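Side-chain contacts in pantothenate synthetase (Francisella tularensis subsp. tularensis, PDB 3N8H), which probably joins pantoate to beta-alanine to make pantothenate, using ATP and passing through a pantoyl-adenylate intermediate: residues D8-K11 and Q12-I16; N66-D69 and Y70-Y73; L77-D80 and I81-A85; E219-N222 and K223-T227. All blocks are in the same frame, centred on the assembly; numbering follows the deposited sequence. Where two conformers were deposited one is given.

From the N terminus, the four contacts come in series: none nests in or crosses another, and each joins adjoining turns of one helix without closing a long loop. Interaction 1 starts helix 10-18, right after strand 5-7 at the edge of the parallel sheet. Interactions 2 and 3 lie on the successive helices 67-72 and 77-86, inside the connection from strand 52-57 to strand 91-93; their centres are about 22 Å apart, and both touch residues of the predicted ATP site. Interaction 4, in the helix that leads into the antiparallel sheet, lies about 49 Å from interaction 1, centre to centre, on the opposite side of the chain's centre.

Interaction 1 of 4, residues D8-K11 and Q12-I16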
loop_
_atom_site.group_PDB
_atom_site.type_symbol
_atom_site.label_atom_id
_atom_site.label_comp_id
_atom_site.label_asym_id
_atom_site.label_seq_id
_atom_site.Cartn_x
_atom_site.Cartn_y
_atom_site.Cartn_z
ATOM N N ASP A 8 8.917 -9.454 -20.258
ATOM C CA ASP A 8 9.403 -8.087 -20.113
ATOM C C ASP A 8 8.268 -7.086 -19.940
ATOM O O ASP A 8 8.477 -5.884 -20.067
ATOM C CB ASP A 8 10.296 -7.694 -21.293
ATOM C CG ASP A 8 9.655 -7.989 -22.637
ATOM O OD1 ASP A 8 8.561 -7.453 -22.915
ATOM O OD2 ASP A 8 10.251 -8.756 -23.419
ATOM N N ASN A 9 7.072 -7.593 -19.651
ATOM C CA ASN A 9 5.915 -6.747 -19.341
ATOM C C ASN A 9 4.772 -7.490 -18.638
ATOM O O ASN A 9 4.765 -8.724 -18.570
ATOM C CB ASN A 9 5.412 -5.983 -20.579
ATOM C CG ASN A 9 4.938 -6.906 -21.706
ATOM O OD1 ASN A 9 3.944 -7.623 -21.572
ATOM N ND2 ASN A 9 5.638 -6.861 -22.834
ATOM N N ILE A 10 3.823 -6.725 -18.098
ATOM C CA ILE A 10 2.724 -7.265 -17.303
ATOM C C ILE A 10 1.834 -8.243 -18.074
ATOM O O ILE A 10 1.605 -9.377 -17.626
ATOM C CB ILE A 10 1.837 -6.127 -16.725
ATOM C CG1 ILE A 10 2.693 -5.112 -15.972
ATOM C CG2 ILE A 10 0.773 -6.688 -15.794
ATOM C CD1 ILE A 10 3.371 -5.691 -14.764
ATOM N N LYS A 11 1.330 -7.793 -19.224
ATOM C CA LYS A 11 0.490 -8.627 -20.078
ATOM C C LYS A 11 1.171 -9.964 -20.261
ATOM O O LYS A 11 0.599 -11.018 -19.988
ATOM C CB LYS A 11 0.272 -7.959 -21.443
ATOM C CG LYS A 11 -0.968 -7.072 -21.533
ATOM C CD LYS A 11 -1.073 -6.122 -20.340
ATOM C CE LYS A 11 -2.380 -6.332 -19.569
ATOM N NZ LYS A 11 -2.425 -5.569 -18.289
ATOM N N GLN A 12 2.417 -9.910 -20.709
ATOM C CA GLN A 12 3.189 -11.114 -20.932
ATOM C C GLN A 12 3.335 -11.956 -19.666
ATOM O O GLN A 12 3.337 -13.195 -19.724
ATOM C CB GLN A 12 4.565 -10.732 -21.445
ATOM C CG GLN A 12 5.055 -11.607 -22.554
ATOM C CD GLN A 12 6.541 -11.493 -22.710
ATOM O OE1 GLN A 12 7.109 -10.401 -22.582
ATOM N NE2 GLN A 12 7.196 -12.623 -22.972
ATOM N N PHE A 13 3.478 -11.285 -18.522
ATOM C CA PHE A 13 3.600 -12.007 -17.273
ATOM C C PHE A 13 2.270 -12.590 -16.777
ATOM O O PHE A 13 2.232 -13.715 -16.263
ATOM C CB PHE A 13 4.222 -11.171 -16.163
ATOM C CG PHE A 13 4.388 -11.947 -14.902
ATOM C CD1 PHE A 13 5.417 -12.869 -14.784
ATOM C CD2 PHE A 13 3.469 -11.836 -13.872
ATOM C CE1 PHE A 13 5.553 -13.628 -13.637
ATOM C CE2 PHE A 13 3.592 -12.600 -12.734
ATOM C CZ PHE A 13 4.642 -13.501 -12.615
ATOM N N HIS A 14 1.188 -11.832 -16.914
ATOM C CA HIS A 14 -0.126 -12.353 -16.539
ATOM C C HIS A 14 -0.419 -13.618 -17.308
ATOM O O HIS A 14 -0.932 -14.587 -16.749
ATOM C CB HIS A 14 -1.221 -11.333 -16.788
ATOM C CG HIS A 14 -1.240 -10.220 -15.791
ATOM N ND1 HIS A 14 -1.059 -10.431 -14.441
ATOM C CD2 HIS A 14 -1.433 -8.889 -15.943
ATOM C CE1 HIS A 14 -1.129 -9.275 -13.804
ATOM N NE2 HIS A 14 -1.356 -8.323 -14.692
ATOM N N SER A 15 -0.072 -13.604 -18.591
ATOM C CA SER A 15 -0.260 -14.761 -19.449
ATOM C C SER A 15 0.308 -15.993 -18.782
ATOM O O SER A 15 -0.421 -16.922 -18.440
ATOM C CB SER A 15 0.420 -14.554 -20.806
ATOM O OG SER A 15 -0.211 -13.525 -21.552
ATOM N N ILE A 16 1.619 -15.997 -18.579
ATOM C CA ILE A 16 2.265 -17.181 -18.044
ATOM C C ILE A 16 1.782 -17.516 -16.621
ATOM O O ILE A 16 1.536 -18.691 -16.300
ATOM C CB ILE A 16 3.805 -17.084 -18.145
ATOM C CG1 ILE A 16 4.453 -18.361 -17.608
ATOM C CG2 ILE A 16 4.323 -15.843 -17.448
ATOM C CD1 ILE A 16 4.050 -19.626 -18.372
#
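The carbonyl oxygen of K11 is gripped twice by S15. S15 N reaches K11 O at 3.0 Å, the ordinary bond of an alpha-helix, and S15 OG adds a second to K11 O at 3.1 Å, from above the carbonyl plane and not along a lone pair. The hydroxyl reaches back to the preceding turn because OG sits beside the backbone N of S15, opposite its carbonyl carbon (chi1 -67°). At the start of the helix N9 is the N-cap: Q12 N donates to N9 OD1 at 2.9 Å, nearly straight at 164°, and Q12 CB rests on N9 OD1 at 3.2 Å. The Q12 chain, extended beyond CG, runs back past the cap, and its OE1 accepts from D8 N at 3.1 Å in the D8 conformer described. That donor precedes the cap residue, so this is not the classic capping box. I10 and H14 lie side by side, though their spacing is too tight to be trusted, and K11 NZ stands at the edge of the imidazole, 4.2 Å from H14 CD2. Inward, I10 and F13 pack on I141 of helix 127-142 and on F93 of strand 91-93, while F13 also touches A7 of strand 5-7.

Interaction 2 of 4, residues N66-D69 and Y70-Y73; sequences NPND and YQTY
T72 holds N68 O with two donors: T72 OG1 at 2.8 Å and T72 N at 2.9 Å from N68 O, the amide nearly in line with the C=O and the hydroxyl tilted from the carbonyl plane. With OG1 lodged between the backbone N and the carbonyl carbon of T72 (chi1 58°), the hydroxyl can also accept from water 1, whose O lies 3.1 Å from T72 OG1. The same water donates to D69 OD1 at 2.6 Å. On another side of the helix Q71 packs CG against a backbone oxygen, 3.0 Å from P67 O. All this happens in the short helix 67-72, which N66 caps: D69 N donates to N66 OD1 at 2.9 Å, with P67 the first helical residue. The D69 carboxylate, its CG anti to the backbone N (chi1 -176°), puts OD1 near the plane of the Y73 ring at its edge, 4.3 Å from Y73 CD1. The other oxygen, D69 OD2, makes a salt bridge to R190, which lines the bound proline's pocket. Y70 and Y73 both meet F64 edge-to-face, and the buried Y73 side chain comes within about 4 Å of the bound adenosine monophosphate, nearest atoms.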
loop_
_atom_site.group_PDB
_atom_site.type_symbol
_atom_site.label_atom_id
_atom_site.label_comp_id
_atom_site.label_asym_id
_atom_site.label_seq_id
_atom_site.Cartn_x
_atom_site.Cartn_y
_atom_site.Cartn_z
ATOM N N ASN A 66 19.862 8.299 -3.600
ATOM C CA ASN A 66 21.041 8.984 -4.140
ATOM C C ASN A 66 21.122 8.846 -5.667
ATOM O O ASN A 66 21.230 7.730 -6.185
ATOM C CB ASN A 66 22.286 8.396 -3.483
ATOM C CG ASN A 66 23.556 9.097 -3.894
ATOM O OD1 ASN A 66 23.990 9.009 -5.039
ATOM N ND2 ASN A 66 24.180 9.771 -2.945
ATOM N N PRO A 67 21.089 9.977 -6.396
ATOM C CA PRO A 67 21.004 9.917 -7.859
ATOM C C PRO A 67 22.197 9.217 -8.491
ATOM O O PRO A 67 22.060 8.425 -9.440
ATOM C CB PRO A 67 20.959 11.395 -8.281
ATOM C CG PRO A 67 20.447 12.111 -7.096
ATOM C CD PRO A 67 20.934 11.349 -5.883
ATOM N N ASN A 68 23.381 9.509 -7.970
ATOM C CA ASN A 68 24.602 8.916 -8.526
ATOM C C ASN A 68 24.598 7.404 -8.345
ATOM O O ASN A 68 24.970 6.632 -9.241
ATOM C CB ASN A 68 25.846 9.530 -7.892
ATOM C CG ASN A 68 27.103 9.246 -8.693
ATOM O OD1 ASN A 68 27.199 9.599 -9.879
ATOM N ND2 ASN A 68 28.077 8.601 -8.053
ATOM N N ASP A 69 24.163 6.982 -7.173
ATOM C CA ASP A 69 23.990 5.561 -6.918
ATOM C C ASP A 69 23.105 4.934 -8.009
ATOM O O ASP A 69 23.450 3.893 -8.581
ATOM C CB ASP A 69 23.383 5.345 -5.534
ATOM C CG ASP A 69 23.266 3.873 -5.176
ATOM O OD1 ASP A 69 24.073 3.065 -5.696
ATOM O OD2 ASP A 69 22.354 3.530 -4.396
ATOM N N TYR A 70 21.982 5.580 -8.314
ATOM C CA TYR A 70 21.079 5.060 -9.333
ATOM C C TYR A 70 21.747 5.031 -10.701
ATOM O O TYR A 70 21.651 4.040 -11.416
ATOM C CB TYR A 70 19.798 5.886 -9.394
ATOM C CG TYR A 70 18.768 5.387 -10.387
ATOM C CD1 TYR A 70 18.043 4.215 -10.151
ATOM C CD2 TYR A 70 18.491 6.106 -11.549
ATOM C CE1 TYR A 70 17.087 3.766 -11.060
ATOM C CE2 TYR A 70 17.533 5.667 -12.461
ATOM C CZ TYR A 70 16.836 4.497 -12.214
ATOM O OH TYR A 70 15.888 4.064 -13.120
ATOM N N GLN A 71 22.415 6.124 -11.063
ATOM C CA GLN A 71 23.047 6.233 -12.374
ATOM C C GLN A 71 24.092 5.140 -12.606
ATOM O O GLN A 71 24.174 4.565 -13.688
ATOM C CB GLN A 71 23.709 7.598 -12.540
ATOM C CG GLN A 71 22.794 8.789 -12.374
ATOM C CD GLN A 71 23.523 10.090 -12.676
ATOM O OE1 GLN A 71 24.118 10.238 -13.745
ATOM N NE2 GLN A 71 23.494 11.033 -11.733
ATOM N N THR A 72 24.886 4.857 -11.581
ATOM C CA THR A 72 25.960 3.888 -11.680
ATOM C C THR A 72 25.561 2.469 -11.288
ATOM O O THR A 72 26.388 1.569 -11.357
ATOM C CB THR A 72 27.143 4.306 -10.774
ATOM O OG1 THR A 72 26.685 4.418 -9.414
ATOM C CG2 THR A 72 27.748 5.648 -11.237
ATOM N N TYR A 73 24.318 2.254 -10.855
ATOM C CA TYR A 73 23.964 0.925 -10.360
ATOM C C TYR A 73 24.277 -0.138 -11.421
ATOM O O TYR A 73 24.007 0.064 -12.604
ATOM C CB TYR A 73 22.490 0.843 -9.953
ATOM C CG TYR A 73 22.255 -0.402 -9.126
ATOM C CD1 TYR A 73 22.608 -0.433 -7.783
ATOM C CD2 TYR A 73 21.751 -1.567 -9.707
ATOM C CE1 TYR A 73 22.422 -1.576 -7.017
ATOM C CE2 TYR A 73 21.559 -2.718 -8.950
ATOM C CZ TYR A 73 21.899 -2.722 -7.605
ATOM O OH TYR A 73 21.708 -3.862 -6.847
HETATM O O HOH W 1 25.533 2.142 -7.619
#

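Interaction 3 of 4, residues L77-D80 and I81-A85; sequences LQQD and IQILA
L77 and I81, one turn apart, point their branches across each other at a slant, L77 CD1 meeting I81 CD1 at 3.9 Å. L77 swings CG away from its own N (chi1 178°), whereas I81 holds CG1 beside its N, and this brings the two ends together. The Q78 side chain runs alongside I81, pointing the same way, with Q78 NE2 4.0 Å from I81 CD1. Q79 bends at chi2 and crosses I83 obliquely, Q79 CD lying 3.5 Å from I83 CD1; I83 CD1 is also tight against Q79 O at 3.0 Å. Q79 and Q82 cross at about a right angle, their amide planes 50° apart and not bonded, Q79 NE2 to Q82 OE1 being 4.1 Å; a crystal neighbour touches both, and I83. Inward, I81 and L84 pack on L92, and L84 also on V55 and I57. The buried carboxylate of D80 accepts from two backbone amides, OD2 from A34 N and OD1 from L35 N. Helix 77-86 lies in the beta-alpha-beta crossover between the adjacent parallel strands 52-57 and 91-93, and D80 holds the segment that runs into the HxGH signature, H36 to H39, of this nucleotide-binding HUP fold.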
loop_
_atom_site.group_PDB
_atom_site.type_symbol
_atom_site.label_atom_id
_atom_site.label_comp_id
_atom_site.label_asym_id
_atom_site.label_seq_id
_atom_site.Cartn_x
_atom_site.Cartn_y
_atom_site.Cartn_z
ATOM N N LEU A 77 22.216 -7.236 -18.130
ATOM C CA LEU A 77 21.048 -8.088 -18.355
ATOM C C LEU A 77 21.409 -9.391 -19.087
ATOM O O LEU A 77 20.918 -10.474 -18.736
ATOM C CB LEU A 77 19.960 -7.308 -19.112
ATOM C CG LEU A 77 18.655 -8.012 -19.497
ATOM C CD1 LEU A 77 17.937 -8.656 -18.292
ATOM C CD2 LEU A 77 17.724 -7.042 -20.248
ATOM N N GLN A 78 22.286 -9.307 -20.079
ATOM C CA GLN A 78 22.625 -10.529 -20.823
ATOM C C GLN A 78 23.331 -11.552 -19.926
ATOM O O GLN A 78 23.040 -12.747 -19.983
ATOM C CB GLN A 78 23.445 -10.232 -22.082
ATOM C CG GLN A 78 22.662 -9.471 -23.162
ATOM C CD GLN A 78 21.231 -9.984 -23.351
ATOM O OE1 GLN A 78 21.017 -11.118 -23.787
ATOM N NE2 GLN A 78 20.245 -9.137 -23.036
ATOM N N GLN A 79 24.242 -11.080 -19.079
ATOM C CA GLN A 79 24.924 -11.975 -18.156
ATOM C C GLN A 79 23.923 -12.568 -17.149
ATOM O O GLN A 79 23.968 -13.769 -16.835
ATOM C CB GLN A 79 26.070 -11.238 -17.470
ATOM C CG GLN A 79 26.374 -11.711 -16.062
ATOM C CD GLN A 79 27.461 -12.771 -16.005
ATOM O OE1 GLN A 79 28.419 -12.651 -15.234
ATOM N NE2 GLN A 79 27.316 -13.816 -16.816
ATOM N N ASP A 80 23.011 -11.723 -16.664
ATOM C CA ASP A 80 21.977 -12.153 -15.724
ATOM C C ASP A 80 21.091 -13.248 -16.339
ATOM O O ASP A 80 20.772 -14.273 -15.704
ATOM C CB ASP A 80 21.106 -10.960 -15.309
ATOM C CG ASP A 80 21.853 -9.935 -14.440
ATOM O OD1 ASP A 80 22.973 -10.230 -13.931
ATOM O OD2 ASP A 80 21.291 -8.823 -14.265
ATOM N N ILE A 81 20.685 -13.022 -17.579
ATOM C CA ILE A 81 19.878 -14.001 -18.299
ATOM C C ILE A 81 20.607 -15.338 -18.413
ATOM O O ILE A 81 20.025 -16.387 -18.120
ATOM C CB ILE A 81 19.449 -13.483 -19.684
ATOM C CG1 ILE A 81 18.368 -12.413 -19.526
ATOM C CG2 ILE A 81 18.935 -14.635 -20.563
ATOM C CD1 ILE A 81 18.057 -11.657 -20.796
ATOM N N GLN A 82 21.879 -15.306 -18.807
ATOM C CA GLN A 82 22.684 -16.539 -18.870
ATOM C C GLN A 82 22.749 -17.292 -17.528
ATOM O O GLN A 82 22.643 -18.532 -17.488
ATOM C CB GLN A 82 24.103 -16.256 -19.369
ATOM C CG GLN A 82 24.229 -16.077 -20.869
ATOM C CD GLN A 82 25.680 -15.880 -21.271
ATOM O OE1 GLN A 82 26.435 -15.211 -20.565
ATOM N NE2 GLN A 82 26.084 -16.481 -22.401
ATOM N N ILE A 83 22.941 -16.545 -16.440
ATOM C CA ILE A 83 22.970 -17.140 -15.108
ATOM C C ILE A 83 21.664 -17.866 -14.775
ATOM O O ILE A 83 21.666 -19.032 -14.363
ATOM C CB ILE A 83 23.242 -16.076 -14.043
ATOM C CG1 ILE A 83 24.728 -15.711 -14.054
ATOM C CG2 ILE A 83 22.857 -16.592 -12.670
ATOM C CD1 ILE A 83 24.982 -14.245 -14.052
ATOM N N LEU A 84 20.549 -17.168 -14.974
ATOM C CA LEU A 84 19.235 -17.698 -14.653
ATOM C C LEU A 84 18.904 -18.939 -15.469
ATOM O O LEU A 84 18.408 -19.943 -14.943
ATOM C CB LEU A 84 18.188 -16.614 -14.873
ATOM C CG LEU A 84 18.339 -15.461 -13.875
ATOM C CD1 LEU A 84 17.424 -14.310 -14.243
ATOM C CD2 LEU A 84 18.055 -15.960 -12.455
ATOM N N ALA A 85 19.153 -18.859 -16.764
ATOM C CA ALA A 85 18.990 -20.019 -17.630
ATOM C C ALA A 85 19.797 -21.262 -17.183
ATOM O O ALA A 85 19.302 -22.391 -17.274
ATOM C CB ALA A 85 19.297 -19.645 -19.079
#

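Interaction 4 of 4, residues E219-N222 and K223-T227; sequences ELTN and KINST
Helical bonds run one turn back from K223 N to E219 O, from I224 N to L220 O and from N225 N to T221 O, the last 2.9 Å long with an N-H...O angle of 168°, while S226 N to N222 O is weak at 129°. L220, its CG anti to the backbone N (chi1 174°), and I224, its CG1 beside its own N, meet at a slant, L220 CD1 lying 3.8 Å from I224 CD1 in the conformer described. T221 and N225 lie side by side, pointing the same way, with T221 CG2 3.7 Å from N225 ND2. N225 ND2 donates to water 2 at 3.0 Å, and the water donates to N222 OD1, bridging the two side chains across one turn. K223, bent at chi2 and beyond, brings CD to 3.2 Å from E219 O; the charged ends stay apart. Near the helix end two hydroxyls turn back to carbonyls: S226 OG to K223 O at 2.9 Å, and T227 OG1 to I224 O at 2.8 Å, which also takes T227 N. T227 packs on helix 196-210, L220 on I208 and I234. N225 OD1 accepts from L231 N at the short helix-to-strand junction where helix 217-225 packs on the antiparallel sheet.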
loop_
_atom_site.group_PDB
_atom_site.type_symbol
_atom_site.label_atom_id
_atom_site.label_comp_id
_atom_site.label_asym_id
_atom_site.label_seq_id
_atom_site.Cartn_x
_atom_site.Cartn_y
_atom_site.Cartn_z
ATOM N N GLU A 219 36.631 2.754 18.973
ATOM C CA GLU A 219 37.955 2.357 18.494
ATOM C C GLU A 219 37.822 1.538 17.208
ATOM O O GLU A 219 38.690 1.595 16.338
ATOM C CB GLU A 219 38.691 1.533 19.548
ATOM C CG GLU A 219 39.212 2.348 20.714
ATOM C CD GLU A 219 39.912 1.485 21.750
ATOM O OE1 GLU A 219 39.898 0.242 21.588
ATOM O OE2 GLU A 219 40.469 2.048 22.725
ATOM N N LEU A 220 36.722 0.787 17.086
ATOM C CA LEU A 220 36.513 -0.048 15.908
ATOM C C LEU A 220 36.231 0.851 14.707
ATOM O O LEU A 220 36.654 0.569 13.590
ATOM C CB LEU A 220 35.369 -1.052 16.144
ATOM C CG LEU A 220 34.901 -1.924 14.969
ATOM C CD1 LEU A 220 36.103 -2.587 14.289
ATOM C CD2 LEU A 220 33.897 -2.990 15.434
ATOM N N THR A 221 35.510 1.938 14.957
ATOM C CA THR A 221 35.184 2.886 13.909
ATOM C C THR A 221 36.500 3.501 13.403
ATOM O O THR A 221 36.734 3.597 12.203
ATOM C CB THR A 221 34.185 3.969 14.405
ATOM O OG1 THR A 221 32.926 3.350 14.711
ATOM C CG2 THR A 221 33.934 5.015 13.337
ATOM N N ASN A 222 37.368 3.878 14.329
ATOM C CA ASN A 222 38.668 4.454 13.960
ATOM C C ASN A 222 39.514 3.492 13.138
ATOM O O ASN A 222 40.210 3.911 12.226
ATOM C CB ASN A 222 39.437 4.890 15.203
ATOM C CG ASN A 222 38.769 6.048 15.929
ATOM O OD1 ASN A 222 37.901 6.728 15.377
ATOM N ND2 ASN A 222 39.164 6.267 17.182
ATOM N N LYS A 223 39.465 2.203 13.467
ATOM C CA LYS A 223 40.247 1.218 12.722
ATOM C C LYS A 223 39.717 1.042 11.309
ATOM O O LYS A 223 40.490 0.974 10.359
ATOM C CB LYS A 223 40.313 -0.127 13.452
ATOM C CG LYS A 223 41.257 -0.097 14.637
ATOM C CD LYS A 223 40.665 -0.840 15.807
ATOM C CE LYS A 223 41.002 -2.312 15.743
ATOM N NZ LYS A 223 41.768 -2.704 16.959
ATOM N N ILE A 224 38.398 0.979 11.181
ATOM C CA ILE A 224 37.766 0.894 9.875
ATOM C C ILE A 224 38.029 2.146 9.017
ATOM O O ILE A 224 38.369 2.039 7.842
ATOM C CB ILE A 224 36.299 0.622 10.046
ATOM C CG1 ILE A 224 36.135 -0.817 10.527
ATOM C CG2 ILE A 224 35.524 0.896 8.755
ATOM C CD1 ILE A 224 34.756 -1.125 11.008
ATOM N N ASN A 225 37.903 3.322 9.612
ATOM C CA ASN A 225 38.194 4.560 8.889
ATOM C C ASN A 225 39.666 4.680 8.499
ATOM O O ASN A 225 40.004 5.348 7.530
ATOM C CB ASN A 225 37.725 5.794 9.683
ATOM C CG ASN A 225 36.198 5.948 9.686
ATOM O OD1 ASN A 225 35.491 5.359 8.857
ATOM N ND2 ASN A 225 35.684 6.737 10.632
ATOM N N SER A 226 40.553 4.008 9.225
ATOM C CA SER A 226 41.962 4.121 8.900
ATOM C C SER A 226 42.349 3.278 7.671
ATOM O O SER A 226 43.468 3.379 7.186
ATOM C CB SER A 226 42.854 3.800 10.107
ATOM O OG SER A 226 42.958 2.403 10.299
ATOM N N THR A 227 41.423 2.468 7.160
ATOM C CA THR A 227 41.705 1.691 5.959
ATOM C C THR A 227 41.470 2.548 4.735
ATOM O O THR A 227 41.838 2.165 3.626
ATOM C CB THR A 227 40.773 0.473 5.840
ATOM O OG1 THR A 227 39.441 0.920 5.536
ATOM C CG2 THR A 227 40.764 -0.338 7.153
HETATM O O HOH W 2 37.768 8.047 12.430
#